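Local coordinates for protein luciferase-like monooxygenase (Streptomyces bottropensis, PDB 7BIP) that probably acts as a monooxygenase of the luciferase-like family, with a role in the biosynthesis of the aromatic polyketide rishirilide, at residues T10-E15 with E252-R256; P85-A89 with A136-W141; A110-D114 with L258-V262; R202-Q206 with G314-D318; Y232-E238 with K296-P302. One frame throughout, in Å; residues are numbered along the deposited sequence.

Interaction 1: residues T10-E15 with E252-R256; sequences TVGPAE and ERANR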
# COMPACT_ATOMS: atom_id res chain seq x y z
N THR A 10 -12.81 -10.00 -10.56
CA THR A 10 -13.04 -10.22 -11.99
C THR A 10 -14.27 -9.39 -12.31
O THR A 10 -15.39 -9.89 -12.36
CB THR A 10 -13.24 -11.71 -12.32
OG1 THR A 10 -14.19 -12.29 -11.42
CG2 THR A 10 -11.94 -12.44 -12.18
N VAL A 11 -14.05 -8.09 -12.50
CA VAL A 11 -15.13 -7.12 -12.54
C VAL A 11 -14.61 -5.85 -13.17
O VAL A 11 -13.43 -5.50 -13.02
CB VAL A 11 -15.70 -6.87 -11.12
CG1 VAL A 11 -14.60 -6.30 -10.20
CG2 VAL A 11 -16.90 -5.95 -11.18
N GLY A 12 -15.48 -5.15 -13.90
CA GLY A 12 -15.15 -3.87 -14.46
C GLY A 12 -16.18 -2.84 -14.06
O GLY A 12 -17.22 -3.17 -13.48
N PRO A 13 -15.92 -1.57 -14.38
CA PRO A 13 -16.76 -0.49 -13.84
C PRO A 13 -18.22 -0.56 -14.28
O PRO A 13 -19.09 -0.03 -13.58
CB PRO A 13 -16.08 0.79 -14.35
CG PRO A 13 -15.04 0.36 -15.33
CD PRO A 13 -14.71 -1.07 -15.04
N ALA A 14 -18.52 -1.20 -15.41
CA ALA A 14 -19.91 -1.34 -15.81
C ALA A 14 -20.68 -2.32 -14.94
O ALA A 14 -21.91 -2.24 -14.87
CB ALA A 14 -19.99 -1.76 -17.28
N GLU A 15 -19.99 -3.25 -14.26
CA GLU A 15 -20.66 -4.20 -13.38
C GLU A 15 -20.70 -3.72 -11.94
O GLU A 15 -21.72 -3.90 -11.26
CB GLU A 15 -19.96 -5.56 -13.41
CG GLU A 15 -19.86 -6.21 -14.76
CD GLU A 15 -18.84 -7.33 -14.78
OE1 GLU A 15 -19.23 -8.49 -14.53
OE2 GLU A 15 -17.65 -7.03 -15.03
N GLU A 252 -17.95 -18.85 -14.94
CA GLU A 252 -18.02 -18.48 -16.34
C GLU A 252 -17.52 -17.06 -16.56
O GLU A 252 -16.75 -16.79 -17.49
CB GLU A 252 -19.46 -18.61 -16.85
CG GLU A 252 -19.60 -18.62 -18.36
CD GLU A 252 -20.87 -17.92 -18.82
OE1 GLU A 252 -21.26 -18.08 -20.00
OE2 GLU A 252 -21.49 -17.21 -17.99
N ARG A 253 -17.97 -16.12 -15.71
CA ARG A 253 -17.57 -14.73 -15.85
C ARG A 253 -16.07 -14.56 -15.67
O ARG A 253 -15.43 -13.82 -16.42
CB ARG A 253 -18.33 -13.87 -14.83
CG ARG A 253 -17.76 -12.47 -14.64
CD ARG A 253 -18.17 -11.57 -15.78
NE ARG A 253 -17.56 -10.25 -15.71
CZ ARG A 253 -16.44 -9.92 -16.36
NH1 ARG A 253 -15.81 -10.81 -17.11
NH2 ARG A 253 -15.96 -8.69 -16.25
N ALA A 254 -15.49 -15.25 -14.68
CA ALA A 254 -14.05 -15.16 -14.47
C ALA A 254 -13.29 -15.77 -15.64
O ALA A 254 -12.27 -15.22 -16.07
CB ALA A 254 -13.68 -15.86 -13.16
N ASN A 255 -13.77 -16.90 -16.16
CA ASN A 255 -13.14 -17.53 -17.31
C ASN A 255 -13.14 -16.60 -18.52
O ASN A 255 -12.16 -16.53 -19.26
CB ASN A 255 -13.85 -18.84 -17.65
CG ASN A 255 -13.32 -20.01 -16.85
OD1 ASN A 255 -12.51 -19.84 -15.95
ND2 ASN A 255 -13.77 -21.21 -17.19
N ARG A 256 -14.25 -15.88 -18.72
CA ARG A 256 -14.33 -14.96 -19.85
C ARG A 256 -13.36 -13.80 -19.68
O ARG A 256 -12.64 -13.44 -20.62
CB ARG A 256 -15.76 -14.44 -19.99
CG ARG A 256 -16.04 -13.77 -21.32
CD ARG A 256 -17.39 -13.09 -21.33
NE ARG A 256 -17.40 -11.91 -20.47
CZ ARG A 256 -18.39 -11.02 -20.43
NH1 ARG A 256 -19.46 -11.19 -21.20
NH2 ARG A 256 -18.31 -9.98 -19.62
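R253 reaches out from helix 240-262 and takes hold of E15 side-on, offering NE and one terminal nitrogen to the two carboxylate oxygens. R253 NE to E15 OE1 and R253 NH2 to E15 OE2 both measure 2.7 Å, with both oxygens close to the guanidinium plane. Both are met on the syn side and, because the carboxylate and guanidinium planes stand 35° apart, somewhat out of the carboxylate plane. A bend at chi2 (78°) turns the arginine chain toward the loop. E15 OE2 carries a second bond: the backbone N of G12 donates to it at 3.1 Å, arriving from the other face of the carboxylate, which ties the acid back to its own turn. The guanidinium is also flanked above and below. The carbonyl O of T10 lies over one face, 3.7 Å from the plane, and NH2 of R256 over the opposite one. NH2 of R253 has a further salt bridge to E49, which in turn shares a backbone bond with V11. The apolar part is small: T10 CG2 rests against CB of A254 at 4.0 Å, while T10 OG1 bonds to S327. This is a bidentate salt bridge between a loop following barrel strand 2-6 and the helix following strand 228-236, joining two beta-alpha units at the C-terminal rim of a TIM barrel, as expected for the luciferase-like fold.

Interaction 2: residues P85-A89 with A136-W141; sequences PLKLA and AVRRLW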
# COMPACT_ATOMS: atom_id res chain seq x y z
N PRO A 85 13.03 -4.39 -5.94
CA PRO A 85 13.07 -5.12 -4.66
C PRO A 85 13.16 -4.21 -3.44
O PRO A 85 12.68 -4.59 -2.37
CB PRO A 85 14.31 -6.01 -4.78
CG PRO A 85 15.09 -5.47 -5.92
CD PRO A 85 14.11 -4.83 -6.86
N LEU A 86 13.79 -3.03 -3.56
CA LEU A 86 13.82 -2.12 -2.42
C LEU A 86 12.41 -1.72 -2.02
O LEU A 86 12.07 -1.66 -0.83
CB LEU A 86 14.63 -0.87 -2.76
CG LEU A 86 16.14 -1.03 -2.90
CD1 LEU A 86 16.75 0.25 -3.47
CD2 LEU A 86 16.79 -1.39 -1.57
N LYS A 87 11.57 -1.41 -3.01
CA LYS A 87 10.20 -1.00 -2.74
C LYS A 87 9.36 -2.15 -2.23
O LYS A 87 8.57 -1.99 -1.30
CB LYS A 87 9.60 -0.45 -4.03
CG LYS A 87 10.28 0.79 -4.51
CD LYS A 87 9.97 1.92 -3.61
CE LYS A 87 8.50 2.24 -3.70
NZ LYS A 87 8.09 2.51 -5.11
N LEU A 88 9.50 -3.32 -2.87
CA LEU A 88 8.73 -4.48 -2.46
C LEU A 88 9.10 -4.89 -1.04
O LEU A 88 8.21 -5.13 -0.21
CB LEU A 88 8.98 -5.63 -3.44
CG LEU A 88 8.09 -6.86 -3.32
CD1 LEU A 88 6.61 -6.47 -3.29
CD2 LEU A 88 8.40 -7.73 -4.52
N ALA A 89 10.39 -4.98 -0.74
CA ALA A 89 10.80 -5.33 0.62
C ALA A 89 10.28 -4.31 1.62
O ALA A 89 9.78 -4.67 2.69
CB ALA A 89 12.32 -5.44 0.71
N ALA A 136 16.53 -10.99 -3.66
CA ALA A 136 16.91 -9.66 -3.19
C ALA A 136 16.00 -9.20 -2.04
O ALA A 136 16.49 -8.64 -1.06
CB ALA A 136 16.87 -8.65 -4.34
N VAL A 137 14.69 -9.45 -2.16
CA VAL A 137 13.77 -9.09 -1.08
C VAL A 137 14.10 -9.88 0.18
O VAL A 137 14.17 -9.32 1.28
CB VAL A 137 12.32 -9.31 -1.52
CG1 VAL A 137 11.37 -9.25 -0.30
CG2 VAL A 137 11.91 -8.26 -2.57
N ARG A 138 14.30 -11.19 0.04
CA ARG A 138 14.67 -12.00 1.20
C ARG A 138 15.92 -11.46 1.88
O ARG A 138 15.97 -11.38 3.11
CB ARG A 138 14.88 -13.46 0.79
CG ARG A 138 15.17 -14.38 1.98
CD ARG A 138 15.80 -15.73 1.55
NE ARG A 138 17.18 -15.60 1.11
CZ ARG A 138 18.22 -15.39 1.92
NH1 ARG A 138 18.04 -15.31 3.23
NH2 ARG A 138 19.44 -15.25 1.42
N ARG A 139 16.93 -11.08 1.09
CA ARG A 139 18.16 -10.55 1.67
C ARG A 139 17.93 -9.22 2.36
O ARG A 139 18.49 -8.98 3.44
CB ARG A 139 19.24 -10.40 0.60
CG ARG A 139 19.83 -11.71 0.23
CD ARG A 139 21.18 -11.56 -0.41
NE ARG A 139 21.43 -12.78 -1.15
CZ ARG A 139 22.46 -12.99 -1.95
NH1 ARG A 139 23.38 -12.05 -2.12
NH2 ARG A 139 22.54 -14.16 -2.58
N LEU A 140 17.13 -8.33 1.74
CA LEU A 140 16.83 -7.05 2.38
C LEU A 140 16.13 -7.25 3.72
O LEU A 140 16.32 -6.45 4.64
CB LEU A 140 15.99 -6.19 1.44
CG LEU A 140 16.80 -5.61 0.27
CD1 LEU A 140 15.88 -5.14 -0.85
CD2 LEU A 140 17.69 -4.46 0.75
N TRP A 141 15.32 -8.31 3.85
CA TRP A 141 14.67 -8.58 5.13
C TRP A 141 15.61 -9.24 6.13
O TRP A 141 15.57 -8.92 7.32
CB TRP A 141 13.48 -9.52 4.92
CG TRP A 141 12.27 -8.96 4.25
CD1 TRP A 141 11.88 -7.65 4.17
CD2 TRP A 141 11.27 -9.74 3.61
NE1 TRP A 141 10.69 -7.57 3.48
CE2 TRP A 141 10.29 -8.84 3.14
CE3 TRP A 141 11.11 -11.10 3.37
CZ2 TRP A 141 9.15 -9.27 2.45
CZ3 TRP A 141 9.97 -11.53 2.69
CH2 TRP A 141 9.02 -10.62 2.23
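L140 works its way in between P85, L86 and A89, and it gives a good line through this helix pair. L140 CB sits 3.8 Å from CB of A89, where the small side chain lets the two backbones come close. CG, placed beside the backbone N (chi1 -74°), carries the chain on toward the start of helix 85-98, and there the branches part. L140 CD1 presses on the backbone of P85, 3.6 Å from the P85 carbonyl O, and touches CD2 of L86 at 3.9 Å. CD2 of L140 meets that same L86 methyl from its other branch, the two leucines crossing at about a right angle. Beside this, V137 CG2 fills the space next to P85 and L88, and CB of A136 packs on CB of P85 at 3.7 Å. The one polar link is made by W141: NE1 donates to O of A89 at 3.1 Å, fairly straight (161°), with the oxygen in the plane of the indole. V137 CG1 lies over a face of that ring, helping to fix how it is turned. The short helical segments cross at -57°, 8.9 Å apart. F107 of strand 103-107 backs L88, V137 and W141, while F155 of strand 154-158 covers P85, L86 and L140; L86 also packs on A118 of the second subunit.

Interaction 3: residues A110-D114 with L258-V262; sequences AFLPD and LASAV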
# COMPACT_ATOMS: atom_id res chain seq x y z
N ALA A 110 4.42 -13.36 -13.76
CA ALA A 110 3.40 -12.73 -14.57
C ALA A 110 3.17 -13.54 -15.84
O ALA A 110 4.03 -14.29 -16.29
CB ALA A 110 3.80 -11.30 -14.92
N PHE A 111 1.98 -13.38 -16.41
CA PHE A 111 1.70 -14.05 -17.68
C PHE A 111 0.83 -13.26 -18.64
O PHE A 111 0.73 -13.66 -19.80
CB PHE A 111 1.06 -15.42 -17.43
CG PHE A 111 -0.33 -15.35 -16.86
CD1 PHE A 111 -1.43 -15.54 -17.67
CD2 PHE A 111 -0.52 -15.11 -15.51
CE1 PHE A 111 -2.71 -15.48 -17.15
CE2 PHE A 111 -1.80 -15.05 -14.97
CZ PHE A 111 -2.90 -15.23 -15.79
N LEU A 112 0.20 -12.17 -18.22
CA LEU A 112 -0.64 -11.40 -19.14
C LEU A 112 0.26 -10.59 -20.07
O LEU A 112 1.08 -9.81 -19.60
CB LEU A 112 -1.57 -10.47 -18.38
CG LEU A 112 -2.63 -11.14 -17.49
CD1 LEU A 112 -3.51 -10.10 -16.80
CD2 LEU A 112 -3.47 -12.11 -18.30
N PRO A 113 0.14 -10.76 -21.39
CA PRO A 113 1.07 -10.06 -22.30
C PRO A 113 1.00 -8.54 -22.19
O PRO A 113 2.04 -7.88 -22.26
CB PRO A 113 0.64 -10.56 -23.68
CG PRO A 113 0.01 -11.90 -23.41
CD PRO A 113 -0.72 -11.72 -22.11
N ASP A 114 -0.19 -7.97 -21.99
CA ASP A 114 -0.28 -6.52 -21.88
C ASP A 114 0.45 -5.98 -20.66
O ASP A 114 0.92 -4.84 -20.68
CB ASP A 114 -1.75 -6.08 -21.83
CG ASP A 114 -2.46 -6.31 -23.15
OD1 ASP A 114 -3.70 -6.18 -23.19
OD2 ASP A 114 -1.77 -6.63 -24.14
N LEU A 258 -10.65 -13.89 -18.09
CA LEU A 258 -9.33 -14.45 -18.31
C LEU A 258 -9.03 -14.58 -19.80
O LEU A 258 -7.97 -14.14 -20.27
CB LEU A 258 -9.20 -15.81 -17.61
CG LEU A 258 -7.89 -16.55 -17.91
CD1 LEU A 258 -6.68 -15.68 -17.56
CD2 LEU A 258 -7.83 -17.88 -17.19
N ALA A 259 -9.97 -15.15 -20.55
CA ALA A 259 -9.75 -15.32 -21.99
C ALA A 259 -9.51 -13.97 -22.65
O ALA A 259 -8.62 -13.83 -23.51
CB ALA A 259 -10.94 -16.03 -22.62
N SER A 260 -10.27 -12.95 -22.25
CA SER A 260 -10.10 -11.62 -22.82
C SER A 260 -8.74 -11.03 -22.44
O SER A 260 -8.13 -10.30 -23.23
CB SER A 260 -11.24 -10.72 -22.36
OG SER A 260 -10.93 -9.36 -22.60
N ALA A 261 -8.25 -11.34 -21.24
CA ALA A 261 -7.00 -10.73 -20.79
C ALA A 261 -5.77 -11.43 -21.36
O ALA A 261 -4.72 -10.79 -21.50
CB ALA A 261 -6.94 -10.73 -19.26
N VAL A 262 -5.87 -12.72 -21.67
CA VAL A 262 -4.73 -13.41 -22.27
C VAL A 262 -4.55 -13.01 -23.73
O VAL A 262 -3.45 -13.15 -24.28
CB VAL A 262 -4.88 -14.93 -22.05
CG1 VAL A 262 -3.96 -15.74 -22.95
CG2 VAL A 262 -4.60 -15.27 -20.59
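L112 and A261 form the close-packed half of this contact. CD2 of L112 comes within 3.7 Å of the carbonyl O of A261 and 3.9 Å of its CB, so a single methyl settles on A261, touching backbone and side chain alike. The methyl that does this is the branch folded back toward the leucine's own backbone, since chi2 (-179°) sets CD1, not CD2, anti to CA. Both residues are buried, with H45 behind L112 and H48 behind A261. The same L112 CD2 also reaches CG2 of V262 at 4.1 Å, and this is where the packing begins to thin. Toward the solvent, F111 and V262 are largely exposed. The phenyl ring presents an edge rather than a face: F111 CE1 lies 3.9 Å from V262 CG2 and 4.0 Å from L258 CD1, both side chains crossing the phenylalanine at about a right angle. At the other margin the P113 ring skirts the carbonyl O of V262, its CD 3.8 Å away. Contacts across the pair are all van der Waals ones, with no polar bond between the segments. L112 is the N-cap of helix 113-119 and packs on residues 258-262. Residues 264-285, just beyond, are not modelled, consistent with the mobile loop known from bacterial luciferases; the contact links the loop after strand 103-107, where it runs into helix 113-119, to the helix that follows strand 228-236, on the C-terminal side of the TIM barrel.

Interaction 4: residues R202-Q206 with G314-D318; sequences REQVQ and GWFGD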
# COMPACT_ATOMS: atom_id res chain seq x y z
N ARG A 202 -5.16 -33.71 -11.68
CA ARG A 202 -4.94 -34.17 -10.31
C ARG A 202 -3.57 -34.83 -10.16
O ARG A 202 -2.81 -34.50 -9.24
CB ARG A 202 -6.05 -35.14 -9.92
CG ARG A 202 -5.94 -35.68 -8.51
CD ARG A 202 -6.24 -37.17 -8.49
NE ARG A 202 -7.67 -37.43 -8.59
CZ ARG A 202 -8.21 -38.46 -9.23
NH1 ARG A 202 -7.43 -39.35 -9.84
NH2 ARG A 202 -9.53 -38.61 -9.27
N GLU A 203 -3.25 -35.76 -11.05
CA GLU A 203 -1.99 -36.49 -10.93
C GLU A 203 -0.79 -35.58 -11.13
O GLU A 203 0.29 -35.86 -10.60
CB GLU A 203 -1.97 -37.64 -11.93
CG GLU A 203 -3.22 -38.51 -11.89
CD GLU A 203 -4.35 -37.96 -12.75
OE1 GLU A 203 -5.36 -38.66 -12.92
OE2 GLU A 203 -4.22 -36.82 -13.26
N GLN A 204 -0.95 -34.48 -11.88
CA GLN A 204 0.16 -33.55 -12.05
C GLN A 204 0.43 -32.77 -10.78
O GLN A 204 1.59 -32.59 -10.38
CB GLN A 204 -0.12 -32.60 -13.22
CG GLN A 204 1.11 -31.80 -13.63
CD GLN A 204 0.78 -30.42 -14.15
OE1 GLN A 204 -0.33 -30.16 -14.60
NE2 GLN A 204 1.75 -29.51 -14.07
N VAL A 205 -0.62 -32.29 -10.11
CA VAL A 205 -0.44 -31.60 -8.84
C VAL A 205 0.19 -32.54 -7.81
O VAL A 205 1.05 -32.13 -7.02
CB VAL A 205 -1.78 -31.02 -8.34
CG1 VAL A 205 -1.62 -30.38 -6.97
CG2 VAL A 205 -2.31 -30.00 -9.34
N GLN A 206 -0.22 -33.81 -7.82
CA GLN A 206 0.33 -34.78 -6.89
C GLN A 206 1.82 -34.98 -7.11
O GLN A 206 2.60 -35.08 -6.15
CB GLN A 206 -0.40 -36.11 -7.01
CG GLN A 206 -1.75 -36.14 -6.35
CD GLN A 206 -2.44 -37.47 -6.49
OE1 GLN A 206 -2.53 -38.01 -7.60
NE2 GLN A 206 -2.91 -38.02 -5.38
N GLY A 314 -7.41 -36.36 0.49
CA GLY A 314 -6.90 -37.69 0.20
C GLY A 314 -5.85 -37.69 -0.90
O GLY A 314 -4.90 -38.49 -0.85
N TRP A 315 -5.99 -36.81 -1.89
CA TRP A 315 -5.01 -36.76 -2.97
C TRP A 315 -3.74 -36.02 -2.56
O TRP A 315 -2.63 -36.44 -2.91
CB TRP A 315 -5.58 -36.06 -4.20
CG TRP A 315 -6.80 -36.68 -4.78
CD1 TRP A 315 -7.18 -37.99 -4.70
CD2 TRP A 315 -7.82 -36.01 -5.52
NE1 TRP A 315 -8.37 -38.18 -5.36
CE2 TRP A 315 -8.79 -36.97 -5.87
CE3 TRP A 315 -8.01 -34.68 -5.93
CZ2 TRP A 315 -9.93 -36.65 -6.61
CZ3 TRP A 315 -9.14 -34.36 -6.66
CH2 TRP A 315 -10.09 -35.34 -6.99
N PHE A 316 -3.88 -34.90 -1.85
CA PHE A 316 -2.78 -33.96 -1.69
C PHE A 316 -2.21 -33.92 -0.28
O PHE A 316 -1.12 -33.37 -0.10
CB PHE A 316 -3.24 -32.54 -2.06
CG PHE A 316 -3.74 -32.41 -3.48
CD1 PHE A 316 -3.30 -33.27 -4.47
CD2 PHE A 316 -4.65 -31.41 -3.81
CE1 PHE A 316 -3.77 -33.14 -5.77
CE2 PHE A 316 -5.12 -31.28 -5.10
CZ PHE A 316 -4.67 -32.13 -6.09
N GLY A 317 -2.91 -34.46 0.71
CA GLY A 317 -2.50 -34.26 2.08
C GLY A 317 -3.08 -32.98 2.64
O GLY A 317 -3.96 -32.35 2.05
N ASP A 318 -2.58 -32.60 3.81
CA ASP A 318 -3.06 -31.38 4.47
C ASP A 318 -2.34 -30.15 3.93
O ASP A 318 -1.11 -30.14 3.83
CB ASP A 318 -2.87 -31.49 5.97
CG ASP A 318 -3.95 -32.30 6.63
OD1 ASP A 318 -5.13 -31.91 6.52
OD2 ASP A 318 -3.62 -33.34 7.24
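R202 lies across one face of the W315 indole, and pi interactions dominate this side of the contact. CD of R202 sits over the five-membered ring of W315, 3.6 Å from its centroid in a CH-pi contact, and NE of R202 continues across the shared bond, 3.0 Å from CE2 of W315. CZ of R202, 4.2 Å from the centroid of the W315 six-membered ring, makes an off-centre cation-pi interaction, the guanidinium being tilted 54° to the indole. Bends at chi2 and chi3 fold the arginine over. A second CH-pi contact joins V205 to F316: CG1 stands over the phenyl face, 3.9 Å from its centroid. The CG of Q206 touches the edge of the same ring, 3.7 Å from F316 CE1. Hydrogen bonding is limited to one link across the pair, Q206 NE2 to the carbonyl O of W315, 2.9 Å and almost straight at 174°; the oxygen lies in the amide plane of the glutamine. M230 of strand 228-236 closes in on V205 and F316 from the barrel side. Aromatic faces are met by aliphatic and cationic groups, while Q206 and R213, both on helix 202-218, take the W315 and F316 carbonyls where helix 302-316 ends.

Interaction 5: residues Y232-E238 with K296-P302; sequences YNCYLAE and KALVGTP. With EDO (1,2-ethanediol), chain I.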
# COMPACT_ATOMS: atom_id res chain seq x y z
N TYR A 232 -9.21 -22.12 -4.79
CA TYR A 232 -10.34 -22.75 -5.46
C TYR A 232 -11.50 -21.77 -5.49
O TYR A 232 -11.83 -21.18 -4.46
CB TYR A 232 -10.82 -24.00 -4.73
CG TYR A 232 -9.93 -25.22 -4.81
CD1 TYR A 232 -10.09 -26.16 -5.82
CD2 TYR A 232 -8.97 -25.46 -3.84
CE1 TYR A 232 -9.29 -27.30 -5.88
CE2 TYR A 232 -8.16 -26.58 -3.89
CZ TYR A 232 -8.34 -27.50 -4.90
OH TYR A 232 -7.54 -28.60 -4.94
N ASN A 233 -12.15 -21.62 -6.65
CA ASN A 233 -13.42 -20.90 -6.68
C ASN A 233 -14.43 -21.59 -5.77
O ASN A 233 -14.52 -22.82 -5.74
CB ASN A 233 -13.95 -20.81 -8.11
CG ASN A 233 -13.09 -19.93 -8.98
OD1 ASN A 233 -12.47 -18.98 -8.50
ND2 ASN A 233 -13.03 -20.24 -10.27
N CYS A 234 -15.15 -20.80 -4.98
CA CYS A 234 -15.99 -21.39 -3.95
C CYS A 234 -17.33 -20.67 -3.89
O CYS A 234 -17.36 -19.44 -3.78
CB CYS A 234 -15.29 -21.34 -2.59
SG CYS A 234 -16.27 -22.04 -1.27
N TYR A 235 -18.41 -21.43 -3.96
CA TYR A 235 -19.76 -20.88 -3.83
C TYR A 235 -20.62 -21.92 -3.15
O TYR A 235 -20.72 -23.05 -3.64
CB TYR A 235 -20.34 -20.50 -5.21
CG TYR A 235 -21.62 -19.70 -5.12
CD1 TYR A 235 -21.62 -18.34 -5.35
CD2 TYR A 235 -22.82 -20.31 -4.80
CE1 TYR A 235 -22.79 -17.60 -5.26
CE2 TYR A 235 -23.98 -19.59 -4.71
CZ TYR A 235 -23.97 -18.23 -4.94
OH TYR A 235 -25.12 -17.50 -4.85
N LEU A 236 -21.24 -21.55 -2.02
CA LEU A 236 -22.09 -22.46 -1.27
C LEU A 236 -23.50 -21.91 -1.18
O LEU A 236 -23.70 -20.70 -1.01
CB LEU A 236 -21.54 -22.69 0.15
CG LEU A 236 -20.48 -23.77 0.36
CD1 LEU A 236 -19.22 -23.50 -0.42
CD2 LEU A 236 -20.14 -23.92 1.86
N ALA A 237 -24.49 -22.81 -1.27
CA ALA A 237 -25.87 -22.48 -0.96
C ALA A 237 -26.53 -23.73 -0.42
O ALA A 237 -26.08 -24.85 -0.68
CB ALA A 237 -26.63 -21.94 -2.18
N GLU A 238 -27.61 -23.55 0.37
CA GLU A 238 -28.34 -24.71 0.87
C GLU A 238 -28.93 -25.54 -0.26
O GLU A 238 -29.03 -26.77 -0.15
CB GLU A 238 -29.46 -24.27 1.83
CG GLU A 238 -28.95 -23.66 3.14
CD GLU A 238 -28.58 -24.72 4.18
OE1 GLU A 238 -28.56 -25.92 3.83
OE2 GLU A 238 -28.32 -24.35 5.35
N LYS A 296 -12.06 -29.34 -9.26
CA LYS A 296 -11.33 -28.16 -9.69
C LYS A 296 -11.99 -26.87 -9.23
O LYS A 296 -11.43 -25.79 -9.45
CB LYS A 296 -11.19 -28.15 -11.22
CG LYS A 296 -10.24 -29.23 -11.73
CD LYS A 296 -10.19 -29.25 -13.24
CE LYS A 296 -8.88 -29.82 -13.74
NZ LYS A 296 -8.96 -31.29 -13.94
N ALA A 297 -13.15 -26.97 -8.58
CA ALA A 297 -13.90 -25.85 -8.03
C ALA A 297 -14.76 -26.40 -6.91
O ALA A 297 -15.25 -27.53 -6.99
CB ALA A 297 -14.77 -25.18 -9.09
N LEU A 298 -14.95 -25.60 -5.86
CA LEU A 298 -15.66 -26.03 -4.66
C LEU A 298 -17.01 -25.33 -4.66
O LEU A 298 -17.23 -24.34 -3.95
CB LEU A 298 -14.85 -25.70 -3.39
CG LEU A 298 -13.50 -26.41 -3.28
CD1 LEU A 298 -12.79 -26.03 -2.01
CD2 LEU A 298 -13.74 -27.92 -3.32
N VAL A 299 -17.94 -25.85 -5.46
CA VAL A 299 -19.24 -25.24 -5.67
C VAL A 299 -20.31 -26.28 -5.38
O VAL A 299 -20.28 -27.37 -5.95
CB VAL A 299 -19.39 -24.69 -7.10
CG1 VAL A 299 -20.81 -24.13 -7.34
CG2 VAL A 299 -18.31 -23.63 -7.39
N GLY A 300 -21.23 -25.96 -4.47
CA GLY A 300 -22.34 -26.86 -4.18
C GLY A 300 -22.92 -26.55 -2.81
O GLY A 300 -22.69 -25.47 -2.25
N THR A 301 -23.68 -27.50 -2.27
CA THR A 301 -24.08 -27.43 -0.88
C THR A 301 -22.86 -27.61 0.01
O THR A 301 -21.81 -28.07 -0.44
CB THR A 301 -25.09 -28.51 -0.53
OG1 THR A 301 -24.46 -29.79 -0.66
CG2 THR A 301 -26.31 -28.44 -1.42
N PRO A 302 -22.98 -27.28 1.30
CA PRO A 302 -21.92 -27.69 2.25
C PRO A 302 -21.62 -29.18 2.22
O PRO A 302 -20.47 -29.59 2.44
CB PRO A 302 -22.49 -27.25 3.61
CG PRO A 302 -23.37 -26.08 3.27
CD PRO A 302 -23.98 -26.39 1.92
C1 EDO I . -9.57 -17.05 -11.45
O1 EDO I . -10.54 -16.18 -10.85
C2 EDO I . -8.66 -17.60 -10.36
O2 EDO I . -9.27 -18.74 -9.76
O HOH W 1 -11.47 -23.04 -9.01
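N233 and L298 begin the ladder between two neighbouring parallel strands of the TIM barrel, 228-236 and 298-300. L298 N donates to N233 O at 2.8 Å, nearly along the C=O axis. Y235 then bonds both ways, its N to L298 O and its O to the N of G300, each at 3.1 Å. A fourth rung, A237 N to G300 O, is weak at 3.4 Å. G300 takes backbone angles (phi 159°, psi -163°) at which a side chain would jam against the V299 carbonyl O, which calls for glycine.

Side chains close the next shell. On the face of C234 and L236, L298 CG lies 3.9 Å from CB of Y232, and CD2 of L236 touches CG of P302 at 4.1 Å. Y235 and V299 point to the other face, where A243 and K246 of helix 240-262 cover Y235, whose OH is held by E334 and R337.

Further out, L298 packs on A308 and I312 of helix 302-316. That helix begins just after T301, whose OG1 caps the backbone N of E304. Strand 320-324 flanks strand 228-236, with Y232 and C234 making backbone bonds to it. N233 OD1 receives a weak bond from an ethanediol, probably from the crystallisation liquor. At the N233/K296 end, one water accepts from the N of N233 and donates to the O of K296, 2.8 Å from each.

Interactions 1 and 3 are strung along one helix, 240-262, their centres 14 Å apart, and both join it to loops on the same side of the chain's centre. Interaction 5 uses the strand leading into that helix and comes within about 5 Å of interaction 1 at the nearest atoms. Interactions 4 and 5 do touch: CE2 of F316 packs 3.6 Å from OH of Y232, so the end of helix 302-316 meets strand 228-236 there. Interaction 2 is set apart, its centre 37 Å from that of interaction 5, on opposite sides of the chain's centre; its W141 side chain lies about 10 Å from a bound calcium ion.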